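Local coordinates for protein beta-1,4-exocellulase (Thermobifida fusca, PDB 4B4H) that probably hydrolyses the beta-1,4-glycosidic bonds of cellulose as a family 6 cellobiohydrolase, of which this chain is the catalytic domain, at residues P74-V79 against N126-A131; D120-E125 against I177-N182; A186-W191 against V260-F265; N228-V233 against D318-P323. All coordinates share one frame; numbering follows the deposited sequence.

Contact 1 (P74-V79 against N126-A131)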
loop_
_atom_site.group_PDB
_atom_site.type_symbol
_atom_site.label_atom_id
_atom_site.label_comp_id
_atom_site.label_asym_id
_atom_site.label_seq_id
_atom_site.Cartn_x
_atom_site.Cartn_y
_atom_site.Cartn_z
ATOM N N PRO A 74 -5.902 21.507 12.994
ATOM C CA PRO A 74 -5.999 20.108 12.548
ATOM C C PRO A 74 -4.684 19.531 12.002
ATOM O O PRO A 74 -3.982 20.200 11.258
ATOM C CB PRO A 74 -7.078 20.159 11.461
ATOM C CG PRO A 74 -7.936 21.329 11.843
ATOM C CD PRO A 74 -6.976 22.340 12.408
ATOM N N LEU A 75 -4.354 18.301 12.403
ATOM C CA LEU A 75 -3.186 17.578 11.901
ATOM C C LEU A 75 -3.536 16.104 11.720
ATOM O O LEU A 75 -4.356 15.572 12.471
ATOM C CB LEU A 75 -1.969 17.744 12.835
ATOM C CG LEU A 75 -0.655 17.094 12.346
ATOM C CD1 LEU A 75 0.571 17.954 12.632
ATOM C CD2 LEU A 75 -0.476 15.701 12.943
ATOM N N THR A 76 -2.860 15.463 10.759
ATOM C CA THR A 76 -3.186 14.132 10.291
ATOM C C THR A 76 -1.946 13.247 10.301
ATOM O O THR A 76 -0.918 13.574 9.694
ATOM C CB THR A 76 -3.815 14.227 8.892
ATOM O OG1 THR A 76 -4.981 15.042 8.989
ATOM C CG2 THR A 76 -4.212 12.855 8.351
ATOM N N ILE A 77 -2.058 12.141 11.037
ATOM C CA ILE A 77 -1.020 11.101 11.135
ATOM C C ILE A 77 -1.579 9.794 10.578
ATOM O O ILE A 77 -2.715 9.408 10.875
ATOM C CB ILE A 77 -0.505 10.877 12.588
ATOM C CG1 ILE A 77 0.622 9.830 12.621
ATOM C CG2 ILE A 77 -1.644 10.453 13.520
ATOM C CD1 ILE A 77 1.338 9.676 13.950
ATOM N N GLN A 78 -0.762 9.118 9.811
ATOM C CA GLN A 78 -1.200 7.889 9.223
ATOM C C GLN A 78 -0.566 6.706 9.973
ATOM O O GLN A 78 0.505 6.730 10.241
ATOM C CB GLN A 78 -0.813 7.842 7.738
ATOM C CG GLN A 78 -1.355 8.941 6.861
ATOM C CD GLN A 78 -0.612 9.021 5.570
ATOM O OE1 GLN A 78 0.317 9.723 5.437
ATOM N NE2 GLN A 78 -1.052 8.280 4.635
ATOM N N VAL A 79 -1.373 5.753 10.339
ATOM C CA VAL A 79 -0.921 4.584 11.090
ATOM C C VAL A 79 -1.294 3.341 10.282
ATOM O O VAL A 79 -2.455 3.164 9.933
ATOM C CB VAL A 79 -1.605 4.525 12.486
ATOM C CG1 VAL A 79 -1.326 3.190 13.164
ATOM C CG2 VAL A 79 -1.150 5.655 13.409
ATOM N N ASN A 126 -8.579 18.163 17.154
ATOM C CA ASN A 126 -7.936 18.512 15.897
ATOM C C ASN A 126 -6.889 17.503 15.417
ATOM O O ASN A 126 -6.193 17.764 14.444
ATOM C CB ASN A 126 -7.368 19.946 15.955
ATOM C CG ASN A 126 -8.400 21.010 15.572
ATOM O OD1 ASN A 126 -9.360 20.735 14.847
ATOM N ND2 ASN A 126 -8.189 22.239 16.040
ATOM N N LEU A 127 -6.768 16.361 16.101
ATOM C CA LEU A 127 -5.921 15.275 15.613
ATOM C C LEU A 127 -6.752 14.296 14.795
ATOM O O LEU A 127 -7.789 13.821 15.253
ATOM C CB LEU A 127 -5.226 14.532 16.759
ATOM C CG LEU A 127 -4.276 13.398 16.358
ATOM C CD1 LEU A 127 -3.089 13.919 15.569
ATOM C CD2 LEU A 127 -3.844 12.627 17.589
ATOM N N ARG A 128 -6.280 13.991 13.591
ATOM C CA ARG A 128 -6.966 13.043 12.719
ATOM C C ARG A 128 -6.032 11.858 12.545
ATOM O O ARG A 128 -4.877 12.031 12.142
ATOM C CB ARG A 128 -7.297 13.720 11.384
ATOM C CG ARG A 128 -8.418 14.746 11.485
ATOM C CD ARG A 128 -8.081 15.962 10.658
ATOM N NE ARG A 128 -9.023 17.057 10.879
ATOM C CZ ARG A 128 -9.288 17.989 9.968
ATOM N NH1 ARG A 128 -8.697 17.939 8.775
ATOM N NH2 ARG A 128 -10.141 18.967 10.241
ATOM N N ILE A 129 -6.503 10.667 12.925
ATOM C CA ILE A 129 -5.713 9.460 12.764
ATOM C C ILE A 129 -6.317 8.719 11.587
ATOM O O ILE A 129 -7.437 8.251 11.671
ATOM C CB ILE A 129 -5.766 8.564 14.020
ATOM C CG1 ILE A 129 -5.306 9.339 15.262
ATOM C CG2 ILE A 129 -4.909 7.312 13.857
ATOM C CD1 ILE A 129 -5.372 8.536 16.547
ATOM N N VAL A 130 -5.568 8.655 10.486
ATOM C CA VAL A 130 -5.957 7.870 9.321
ATOM C C VAL A 130 -5.271 6.517 9.503
ATOM O O VAL A 130 -4.057 6.474 9.636
ATOM C CB VAL A 130 -5.477 8.540 8.015
ATOM C CG1 VAL A 130 -5.656 7.607 6.832
ATOM C CG2 VAL A 130 -6.225 9.839 7.778
ATOM N N ALA A 131 -6.079 5.447 9.589
ATOM C CA ALA A 131 -5.590 4.088 9.813
ATOM C C ALA A 131 -5.703 3.297 8.521
ATOM O O ALA A 131 -6.792 3.203 7.920
ATOM C CB ALA A 131 -6.403 3.422 10.914
#
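Pro74 and Arg128 lie side by side at the start of a parallel strand pair, 75-79 with 127-131, in the curled beta sheet of the family 6 glycoside hydrolase fold. The two strand axes approach to 4.7 Å at an angle of 26°, and the residues run in step from Leu75 beside Leu127 to Val79 beside Ala131. Five backbone hydrogen bonds join them, each carbonyl of Leu75, Ile77, Asn126, Arg128 and Val130 taking one N-H from the other strand. The side chains sort onto two faces. On one, Leu75, Ile77 and Val79 stand beside Leu127 and Ile129, which point the same way; Leu75 CD2 meets Leu127 CD1 at 4.1 Å, and Val79 CG2 meets Ile129 CG2 at 4.1 Å. Helices 59-70 and 103-121 pack over this apolar face. On the other, Thr76 crosses Arg128 obliquely, and its CG2, anti to the backbone N, is turned to Val130 CG2 at 3.7 Å. The Arg128 chain bends at chi2 (139°), carrying its guanidinium back past Thr76 toward Pro74, while NH1 bonds to the carbonyls of Pro6 and Glu8 and Thr76 OG1 also bonds to Pro6. A leucine in place of Arg128 would probably leave those two carbonyls without this donor and uncover the flank of Pro74. Asn126 lies alongside the proline too, its OD1 3.4 Å from Pro74 CG, with ND2 bonded to the carbonyl of Gly72. Over the centre of the guanidinium plane sits Pro74 CB, 3.4 Å from Arg128 CZ.

Contact 2 (D120-E125 against I177-N182)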
loop_
_atom_site.group_PDB
_atom_site.type_symbol
_atom_site.label_atom_id
_atom_site.label_comp_id
_atom_site.label_asym_id
_atom_site.label_seq_id
_atom_site.Cartn_x
_atom_site.Cartn_y
_atom_site.Cartn_z
ATOM N N ASP A 120 -7.405 7.292 23.987
ATOM C CA ASP A 120 -6.864 8.363 24.821
ATOM C C ASP A 120 -6.835 9.646 24.015
ATOM O O ASP A 120 -7.329 10.689 24.457
ATOM C CB ASP A 120 -5.445 8.052 25.285
ATOM C CG ASP A 120 -5.381 6.891 26.257
ATOM O OD1 ASP A 120 -6.376 6.627 26.967
ATOM O OD2 ASP A 120 -4.322 6.239 26.306
ATOM N N PHE A 121 -6.287 9.547 22.807
ATOM C CA PHE A 121 -6.070 10.713 21.965
ATOM C C PHE A 121 -7.325 11.345 21.338
ATOM O O PHE A 121 -7.255 12.433 20.773
ATOM C CB PHE A 121 -4.956 10.415 20.953
ATOM C CG PHE A 121 -3.591 10.311 21.594
ATOM C CD1 PHE A 121 -3.155 9.117 22.174
ATOM C CD2 PHE A 121 -2.761 11.430 21.674
ATOM C CE1 PHE A 121 -1.910 9.037 22.787
ATOM C CE2 PHE A 121 -1.523 11.358 22.296
ATOM C CZ PHE A 121 -1.087 10.157 22.842
ATOM N N ALA A 122 -8.476 10.686 21.482
ATOM C CA ALA A 122 -9.745 11.198 20.977
ATOM C C ALA A 122 -10.119 12.516 21.641
ATOM O O ALA A 122 -10.915 13.288 21.095
ATOM C CB ALA A 122 -10.853 10.178 21.185
ATOM N N ASP A 123 -9.527 12.761 22.809
ATOM C CA ASP A 123 -9.750 13.979 23.582
ATOM C C ASP A 123 -9.221 15.244 22.898
ATOM O O ASP A 123 -9.627 16.356 23.239
ATOM C CB ASP A 123 -9.188 13.840 25.008
ATOM C CG ASP A 123 -7.659 13.770 25.061
ATOM O OD1 ASP A 123 -6.998 13.394 24.063
ATOM O OD2 ASP A 123 -7.114 14.091 26.141
ATOM N N TYR A 124 -8.317 15.067 21.941
ATOM C CA TYR A 124 -7.828 16.178 21.144
ATOM C C TYR A 124 -8.528 16.216 19.794
ATOM O O TYR A 124 -8.241 15.400 18.913
ATOM C CB TYR A 124 -6.304 16.133 20.997
ATOM C CG TYR A 124 -5.753 17.235 20.115
ATOM C CD1 TYR A 124 -6.271 18.533 20.175
ATOM C CD2 TYR A 124 -4.707 16.986 19.233
ATOM C CE1 TYR A 124 -5.780 19.537 19.362
ATOM C CE2 TYR A 124 -4.200 17.988 18.418
ATOM C CZ TYR A 124 -4.737 19.262 18.494
ATOM O OH TYR A 124 -4.241 20.264 17.692
ATOM N N GLU A 125 -9.432 17.184 19.643
ATOM C CA GLU A 125 -10.360 17.234 18.509
ATOM C C GLU A 125 -9.668 17.404 17.163
ATOM O O GLU A 125 -10.119 16.867 16.153
ATOM C CB GLU A 125 -11.390 18.356 18.695
ATOM C CG GLU A 125 -12.492 18.362 17.638
ATOM C CD GLU A 125 -13.376 17.132 17.716
ATOM O OE1 GLU A 125 -13.888 16.839 18.818
ATOM O OE2 GLU A 125 -13.559 16.450 16.684
ATOM N N ILE A 177 -13.887 4.920 17.404
ATOM C CA ILE A 177 -13.092 6.039 17.940
ATOM C C ILE A 177 -13.344 7.302 17.085
ATOM O O ILE A 177 -13.227 7.266 15.858
ATOM C CB ILE A 177 -11.591 5.643 17.996
ATOM C CG1 ILE A 177 -11.445 4.257 18.659
ATOM C CG2 ILE A 177 -10.746 6.668 18.736
ATOM C CD1 ILE A 177 -10.033 3.788 18.928
ATOM N N PRO A 178 -13.734 8.416 17.732
ATOM C CA PRO A 178 -14.247 9.595 17.013
ATOM C C PRO A 178 -13.335 10.238 15.977
ATOM O O PRO A 178 -13.843 10.771 14.988
ATOM C CB PRO A 178 -14.553 10.601 18.130
ATOM C CG PRO A 178 -13.895 10.086 19.350
ATOM C CD PRO A 178 -13.741 8.609 19.192
ATOM N N ASN A 179 -12.027 10.223 16.192
ATOM C CA ASN A 179 -11.128 10.897 15.237
ATOM C C ASN A 179 -10.232 9.909 14.484
ATOM O O ASN A 179 -9.130 10.239 14.070
ATOM C CB ASN A 179 -10.321 12.001 15.942
ATOM C CG ASN A 179 -9.473 11.460 17.075
ATOM O OD1 ASN A 179 -9.656 10.322 17.493
ATOM N ND2 ASN A 179 -8.535 12.268 17.575
ATOM N N VAL A 180 -10.723 8.686 14.332
ATOM C CA VAL A 180 -10.023 7.679 13.529
ATOM C C VAL A 180 -10.764 7.476 12.203
ATOM O O VAL A 180 -11.996 7.365 12.168
ATOM C CB VAL A 180 -9.806 6.358 14.324
ATOM C CG1 VAL A 180 -9.039 5.341 13.491
ATOM C CG2 VAL A 180 -9.008 6.655 15.573
ATOM N N TYR A 181 -9.990 7.477 11.117
ATOM C CA TYR A 181 -10.509 7.361 9.762
ATOM C C TYR A 181 -9.920 6.115 9.108
ATOM O O TYR A 181 -8.763 6.105 8.693
ATOM C CB TYR A 181 -10.165 8.642 8.966
ATOM C CG TYR A 181 -10.780 9.908 9.567
ATOM C CD1 TYR A 181 -10.241 10.497 10.722
ATOM C CD2 TYR A 181 -11.888 10.507 8.983
ATOM C CE1 TYR A 181 -10.812 11.639 11.282
ATOM C CE2 TYR A 181 -12.454 11.653 9.533
ATOM C CZ TYR A 181 -11.910 12.206 10.677
ATOM O OH TYR A 181 -12.473 13.347 11.223
ATOM N N ASN A 182 -10.755 5.088 8.973
ATOM C CA ASN A 182 -10.299 3.790 8.453
ATOM C C ASN A 182 -10.297 3.707 6.948
ATOM O O ASN A 182 -11.323 3.911 6.322
ATOM C CB ASN A 182 -11.233 2.675 8.947
ATOM C CG ASN A 182 -11.123 2.403 10.442
ATOM O OD1 ASN A 182 -10.063 2.542 11.054
ATOM N ND2 ASN A 182 -12.238 2.034 11.037
HETATM O O HOH W 1 -13.916 13.828 15.069
#
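Two type I beta turns face each other here: Phe121 to Tyr124, between helix 103-121 and strand 127-133, and Ile177 to Val180, which leads into strand 180-185. Both belong to the helix-strand connections of the parallel sheet. The turns meet through Ala122 and Asn179, whose CA atoms are 5.9 Å apart, and the modest 187 Å² buried between the segments fits a contact of turns rather than of whole elements. Ala122 points its methyl at the other turn, where CB rests 3.6 Å from Pro178 CG and, more loosely, 4.3 Å from Ile177 CG2. Asn179 brings its amide alongside the backbone of Ala122, OD1 lying 3.6 Å from Ala122 CA. Its CG sits between the backbone N and the carbonyl carbon (chi1 60°), which sends the amide across to the first turn. There ND2 gives a weak hydrogen bond to Phe121 O, 3.4 Å long and bent to 143° at the hydrogen, and makes a further weak one to Leu127 O on the neighbouring strand. Were Asn179 an alanine, both carbonyls would probably lose this shared donor, and a gap would open beside Ala122. At the margin a water donates to Glu125 OE2 and to Pro178 O, each at 3.1 Å, bridging the turns. Within the first turn, Tyr124 N closes on Phe121 O, so that carbonyl receives two donors. The chemistry therefore implies a light fastening: one methyl against a proline ring, a single side-chain amide with weak bonds, and a solvent bridge.

Contact 3 (A186-W191 against V260-F265)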
loop_
_atom_site.group_PDB
_atom_site.type_symbol
_atom_site.label_atom_id
_atom_site.label_comp_id
_atom_site.label_asym_id
_atom_site.label_seq_id
_atom_site.Cartn_x
_atom_site.Cartn_y
_atom_site.Cartn_z
ATOM N N ALA A 186 -6.735 -1.815 -0.757
ATOM C CA ALA A 186 -7.438 -2.288 -1.951
ATOM C C ALA A 186 -6.453 -2.698 -3.045
ATOM O O ALA A 186 -6.701 -2.511 -4.255
ATOM C CB ALA A 186 -8.363 -1.182 -2.451
ATOM N N ALA A 187 -5.332 -3.262 -2.601
ATOM C CA ALA A 187 -4.298 -3.748 -3.504
ATOM C C ALA A 187 -3.925 -2.670 -4.537
ATOM O O ALA A 187 -3.768 -1.480 -4.205
ATOM C CB ALA A 187 -4.772 -5.023 -4.207
ATOM N N HIS A 188 -3.770 -3.100 -5.784
ATOM C CA HIS A 188 -3.435 -2.197 -6.902
ATOM C C HIS A 188 -3.938 -2.777 -8.197
ATOM O O HIS A 188 -4.385 -3.929 -8.240
ATOM C CB HIS A 188 -1.937 -1.868 -6.932
ATOM C CG HIS A 188 -1.054 -3.045 -7.252
ATOM N ND1 HIS A 188 -0.446 -3.182 -8.440
ATOM C CD2 HIS A 188 -0.668 -4.143 -6.482
ATOM C CE1 HIS A 188 0.281 -4.309 -8.446
ATOM N NE2 HIS A 188 0.141 -4.901 -7.247
ATOM N N HIS A 189 -3.899 -1.979 -9.261
ATOM C CA HIS A 189 -4.602 -2.350 -10.487
ATOM C C HIS A 189 -3.989 -3.551 -11.139
ATOM O O HIS A 189 -4.700 -4.357 -11.757
ATOM C CB HIS A 189 -4.760 -1.155 -11.438
ATOM C CG HIS A 189 -3.561 -0.881 -12.311
ATOM N ND1 HIS A 189 -2.574 -0.029 -11.956
ATOM C CD2 HIS A 189 -3.233 -1.352 -13.574
ATOM C CE1 HIS A 189 -1.653 0.022 -12.946
ATOM N NE2 HIS A 189 -2.064 -0.782 -13.932
ATOM N N GLY A 190 -2.675 -3.703 -10.987
ATOM C CA GLY A 190 -1.966 -4.882 -11.472
ATOM C C GLY A 190 -2.202 -6.148 -10.666
ATOM O O GLY A 190 -1.497 -7.129 -10.854
ATOM N N TRP A 191 -3.171 -6.125 -9.755
ATOM C CA TRP A 191 -3.567 -7.314 -9.006
ATOM C C TRP A 191 -5.025 -7.622 -9.218
ATOM O O TRP A 191 -5.379 -8.752 -9.565
ATOM C CB TRP A 191 -3.269 -7.125 -7.517
ATOM C CG TRP A 191 -3.487 -8.319 -6.610
ATOM C CD1 TRP A 191 -4.147 -9.527 -6.880
ATOM C CD2 TRP A 191 -3.091 -8.418 -5.208
ATOM N NE1 TRP A 191 -4.147 -10.344 -5.777
ATOM C CE2 TRP A 191 -3.533 -9.738 -4.738
ATOM C CE3 TRP A 191 -2.424 -7.582 -4.327
ATOM C CZ2 TRP A 191 -3.307 -10.166 -3.439
ATOM C CZ3 TRP A 191 -2.198 -8.022 -3.024
ATOM C CH2 TRP A 191 -2.638 -9.283 -2.588
ATOM N N VAL A 260 -4.474 0.640 -16.838
ATOM C CA VAL A 260 -3.018 0.775 -16.945
ATOM C C VAL A 260 -2.403 1.654 -15.835
ATOM O O VAL A 260 -1.192 1.887 -15.810
ATOM C CB VAL A 260 -2.592 1.354 -18.321
ATOM C CG1 VAL A 260 -3.146 0.510 -19.455
ATOM C CG2 VAL A 260 -3.041 2.807 -18.480
ATOM N N ASP A 261 -3.245 2.154 -14.935
ATOM C CA ASP A 261 -2.780 3.021 -13.843
ATOM C C ASP A 261 -3.720 2.997 -12.637
ATOM O O ASP A 261 -4.825 2.469 -12.709
ATOM C CB ASP A 261 -2.493 4.448 -14.348
ATOM C CG ASP A 261 -3.700 5.120 -14.984
ATOM O OD1 ASP A 261 -4.839 4.962 -14.488
ATOM O OD2 ASP A 261 -3.491 5.835 -15.982
ATOM N N GLU A 262 -3.275 3.587 -11.531
ATOM C CA GLU A 262 -4.002 3.516 -10.265
ATOM C C GLU A 262 -5.205 4.447 -10.201
ATOM O O GLU A 262 -6.228 4.114 -9.595
ATOM C CB GLU A 262 -3.062 3.812 -9.092
ATOM C CG GLU A 262 -2.046 2.714 -8.804
ATOM C CD GLU A 262 -2.714 1.400 -8.443
ATOM O OE1 GLU A 262 -3.269 1.289 -7.343
ATOM O OE2 GLU A 262 -2.722 0.475 -9.279
ATOM N N LEU A 263 -5.089 5.615 -10.817
ATOM C CA LEU A 263 -6.158 6.579 -10.707
ATOM C C LEU A 263 -7.437 6.098 -11.391
ATOM O O LEU A 263 -8.522 6.162 -10.796
ATOM C CB LEU A 263 -5.729 7.950 -11.226
ATOM C CG LEU A 263 -6.808 9.028 -11.090
ATOM C CD1 LEU A 263 -7.188 9.307 -9.649
ATOM C CD2 LEU A 263 -6.370 10.317 -11.769
ATOM N N SER A 264 -7.313 5.606 -12.627
ATOM C CA SER A 264 -8.471 5.059 -13.322
ATOM C C SER A 264 -9.112 3.974 -12.475
ATOM O O SER A 264 -10.325 3.919 -12.332
ATOM C CB SER A 264 -8.070 4.483 -14.676
ATOM O OG SER A 264 -7.097 3.465 -14.521
ATOM N N PHE A 265 -8.257 3.124 -11.910
ATOM C CA PHE A 265 -8.654 1.997 -11.085
ATOM C C PHE A 265 -9.447 2.405 -9.834
ATOM O O PHE A 265 -10.596 1.987 -9.664
ATOM C CB PHE A 265 -7.412 1.158 -10.744
ATOM C CG PHE A 265 -7.633 0.115 -9.672
ATOM C CD1 PHE A 265 -8.463 -0.980 -9.890
ATOM C CD2 PHE A 265 -6.998 0.238 -8.439
ATOM C CE1 PHE A 265 -8.634 -1.941 -8.902
ATOM C CE2 PHE A 265 -7.175 -0.710 -7.448
ATOM C CZ PHE A 265 -7.999 -1.796 -7.676
#
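Glu262 OE2 is gripped by two donors of one residue: His189 N, at 2.7 Å with a nearly straight 171° at the hydrogen, and His189 ND1, also at 2.7 Å but bent to 148°. The backbone N-H arrives on the syn lone pair, the ring N-H on the anti side, so the two bonds use different flanks of the oxygen. The Glu262 chain bends at chi2 to bring its carboxylate back to the histidine, whose ring plane is turned 32° from that of the carboxylate. The second oxygen, OE1, bonds to Ser224. His189 CG lies between its backbone N and carbonyl carbon, which sets the ring against the backbone of the other segment: Asp261 N stands over one face, and His189 NE2 is 3.3 Å from it without a hydrogen bond. Phe265 covers the histidine backbone, His189 CA resting over the centre of its ring, a CH-pi contact 4.0 Å from the centroid and close to the ring normal. Asp261 is the N-cap of helix 262-276, its OD1 accepting from Ser264 N. His188, the N-cap of helix 189-192, touches Glu262 OE2 through CB at 3.4 Å, while its ND1 bonds to Ser230. His188 and Trp191 are predicted to bind substrate. A buried carboxylate with both oxygens bonded probably fixes the start of this short helix, and with it the backbone that carries those two residues.

Contact 4 (N228-V233 against D318-P323)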
loop_
_atom_site.group_PDB
_atom_site.type_symbol
_atom_site.label_atom_id
_atom_site.label_comp_id
_atom_site.label_asym_id
_atom_site.label_seq_id
_atom_site.Cartn_x
_atom_site.Cartn_y
_atom_site.Cartn_z
ATOM N N ASN A 228 3.666 -0.035 -2.957
ATOM C CA ASN A 228 3.897 -0.576 -4.304
ATOM C C ASN A 228 4.381 0.515 -5.263
ATOM O O ASN A 228 4.869 1.568 -4.839
ATOM C CB ASN A 228 2.636 -1.308 -4.848
ATOM C CG ASN A 228 2.961 -2.489 -5.774
ATOM O OD1 ASN A 228 3.356 -2.308 -6.924
ATOM N ND2 ASN A 228 2.730 -3.711 -5.277
ATOM N N TYR A 229 4.297 0.223 -6.549
ATOM C CA TYR A 229 5.034 1.018 -7.538
ATOM C C TYR A 229 4.208 1.348 -8.789
ATOM O O TYR A 229 4.734 1.932 -9.734
ATOM C CB TYR A 229 6.319 0.282 -7.956
ATOM C CG TYR A 229 7.288 -0.047 -6.829
ATOM C CD1 TYR A 229 7.199 -1.257 -6.116
ATOM C CD2 TYR A 229 8.319 0.829 -6.489
ATOM C CE1 TYR A 229 8.086 -1.561 -5.089
ATOM C CE2 TYR A 229 9.199 0.524 -5.463
ATOM C CZ TYR A 229 9.097 -0.687 -4.781
ATOM O OH TYR A 229 10.000 -0.962 -3.781
ATOM N N SER A 230 2.927 0.987 -8.791
ATOM C CA SER A 230 2.049 1.168 -9.945
ATOM C C SER A 230 1.834 2.655 -10.181
ATOM O O SER A 230 1.821 3.433 -9.223
ATOM C CB SER A 230 0.729 0.411 -9.776
ATOM O OG SER A 230 0.910 -0.965 -10.116
ATOM N N ALA A 231 1.753 3.046 -11.447
ATOM C CA ALA A 231 1.688 4.448 -11.836
ATOM C C ALA A 231 0.343 5.067 -11.464
ATOM O O ALA A 231 -0.687 4.421 -11.634
ATOM C CB ALA A 231 1.953 4.591 -13.331
ATOM N N THR A 232 0.361 6.313 -10.963
ATOM C CA THR A 232 -0.875 7.059 -10.689
ATOM C C THR A 232 -1.646 7.274 -11.994
ATOM O O THR A 232 -2.796 6.828 -12.120
ATOM C CB THR A 232 -0.596 8.413 -10.025
ATOM O OG1 THR A 232 0.138 8.221 -8.818
ATOM C CG2 THR A 232 -1.899 9.087 -9.683
ATOM N N VAL A 233 -0.996 7.961 -12.941
ATOM C CA VAL A 233 -1.469 8.040 -14.331
ATOM C C VAL A 233 -0.315 7.601 -15.246
ATOM O O VAL A 233 0.833 7.903 -14.969
ATOM C CB VAL A 233 -1.952 9.462 -14.723
ATOM C CG1 VAL A 233 -2.457 9.477 -16.162
ATOM C CG2 VAL A 233 -3.035 9.973 -13.769
ATOM N N ASP A 318 5.892 3.146 -15.491
ATOM C CA ASP A 318 6.126 1.966 -14.661
ATOM C C ASP A 318 6.917 0.983 -15.511
ATOM O O ASP A 318 6.345 0.350 -16.415
ATOM C CB ASP A 318 4.784 1.361 -14.228
ATOM C CG ASP A 318 4.930 0.164 -13.287
ATOM O OD1 ASP A 318 6.038 -0.402 -13.122
ATOM O OD2 ASP A 318 3.890 -0.214 -12.712
ATOM N N ARG A 319 8.217 0.869 -15.229
ATOM C CA ARG A 319 9.138 0.071 -16.048
ATOM C C ARG A 319 9.367 -1.345 -15.527
ATOM O O ARG A 319 10.259 -2.054 -15.993
ATOM C CB ARG A 319 10.484 0.777 -16.203
ATOM C CG ARG A 319 10.376 2.151 -16.835
ATOM C CD ARG A 319 11.748 2.628 -17.286
ATOM N NE ARG A 319 12.725 2.561 -16.198
ATOM C CZ ARG A 319 12.952 3.534 -15.320
ATOM N NH1 ARG A 319 12.306 4.694 -15.434
ATOM N NH2 ARG A 319 13.855 3.381 -14.362
ATOM N N ARG A 320 8.556 -1.783 -14.580
ATOM C CA ARG A 320 8.764 -3.107 -14.008
ATOM C C ARG A 320 8.602 -4.223 -15.044
ATOM O O ARG A 320 7.993 -4.037 -16.084
ATOM C CB ARG A 320 7.801 -3.325 -12.867
ATOM C CG ARG A 320 8.171 -2.556 -11.621
ATOM C CD ARG A 320 7.156 -2.826 -10.535
ATOM N NE ARG A 320 5.868 -2.204 -10.825
ATOM C CZ ARG A 320 4.770 -2.389 -10.099
ATOM N NH1 ARG A 320 4.777 -3.227 -9.059
ATOM N NH2 ARG A 320 3.651 -1.751 -10.423
ATOM N N ILE A 321 9.125 -5.405 -14.729
ATOM C CA ILE A 321 8.980 -6.537 -15.654
ATOM C C ILE A 321 7.531 -7.031 -15.649
ATOM O O ILE A 321 6.990 -7.414 -16.685
ATOM C CB ILE A 321 9.975 -7.689 -15.341
ATOM C CG1 ILE A 321 11.422 -7.175 -15.477
ATOM C CG2 ILE A 321 9.737 -8.891 -16.257
ATOM C CD1 ILE A 321 12.507 -8.128 -15.009
ATOM N N HIS A 322 6.909 -6.986 -14.475
ATOM C CA HIS A 322 5.579 -7.524 -14.255
ATOM C C HIS A 322 4.983 -6.807 -13.078
ATOM O O HIS A 322 5.712 -6.492 -12.142
ATOM C CB HIS A 322 5.699 -8.995 -13.904
ATOM C CG HIS A 322 4.389 -9.719 -13.868
ATOM N ND1 HIS A 322 3.618 -9.773 -12.772
ATOM C CD2 HIS A 322 3.731 -10.462 -14.849
ATOM C CE1 HIS A 322 2.515 -10.489 -13.034
ATOM N NE2 HIS A 322 2.586 -10.919 -14.297
ATOM N N PRO A 323 3.657 -6.535 -13.097
ATOM C CA PRO A 323 3.080 -5.782 -11.966
ATOM C C PRO A 323 3.100 -6.510 -10.613
ATOM O O PRO A 323 2.962 -5.865 -9.583
ATOM C CB PRO A 323 1.648 -5.460 -12.430
ATOM C CG PRO A 323 1.349 -6.435 -13.506
ATOM C CD PRO A 323 2.656 -6.817 -14.145
HETATM O O HOH W 2 3.079 -5.700 -6.882
HETATM O O HOH W 3 1.524 0.991 -13.334
#
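Arg320 reaches across to the side chains of Asn228 and Ser230 with its guanidinium, through two weak bonds. NH1 reaches Asn228 OD1 at 2.7 Å but is bent to 127° at the hydrogen, the amide and guanidinium planes standing 64° apart; NH2 reaches Ser230 OG at 2.9 Å, in the guanidinium plane and equally bent. Ser230 OG also bonds to His188 ND1, Arg320 NH1 to Asn325 O, and Asn228 OD1 also accepts from Tyr229 N. The same guanidinium is paired side-on with Asp318: NE donates to Asp318 OD1 at 2.9 Å, and NH2 forms the salt bridge to Asp318 OD2 at 2.8 Å. Both bonds lie within 3° of the guanidinium plane. Asp318 OD1 accepts a second bond from Arg320 N, an Asx turn that fixes the carboxylate to the same backbone. Above the guanidinium centre lies Tyr229 CB, with Pro323 CA over the opposite face, so the flat group is sandwiched. Two waters extend the polar network: one accepts a hydrogen bond from Asn228 ND2 and donates to Pro323 O at 2.7 Å, the other accepts from Ala231 N and donates to Asp318 OD2. The loops thus join in a buried polar cluster beside the probable substrate site, where Asn228 is predicted to bind substrate and Tyr229 OH bonds to Asp359, the predicted proton acceptor.

How the contacts relate
Contacts 1 and 2 share the sheet, strands 127-133 and 180-185 being neighbours in it: Ile129 O to Tyr181 N at 2.7 Å probably hydrogen-bonds one to the other. Contact 1 is buried strand pairing, regular in its backbone bonds and apolar on one face, whereas contact 2 is partly buried and joins two turns, its centre about 23 Å from that of the chain. Contacts 3 and 4 form the other cluster, their centres 9 Å apart and their segments probably hydrogen-bonded through Glu262 N and Ala231 O; both are buried, and side-chain charges and polar groups do most of the work near predicted substrate-binding residues. Contacts 2 and 4 are the farthest apart, 35 Å between centres.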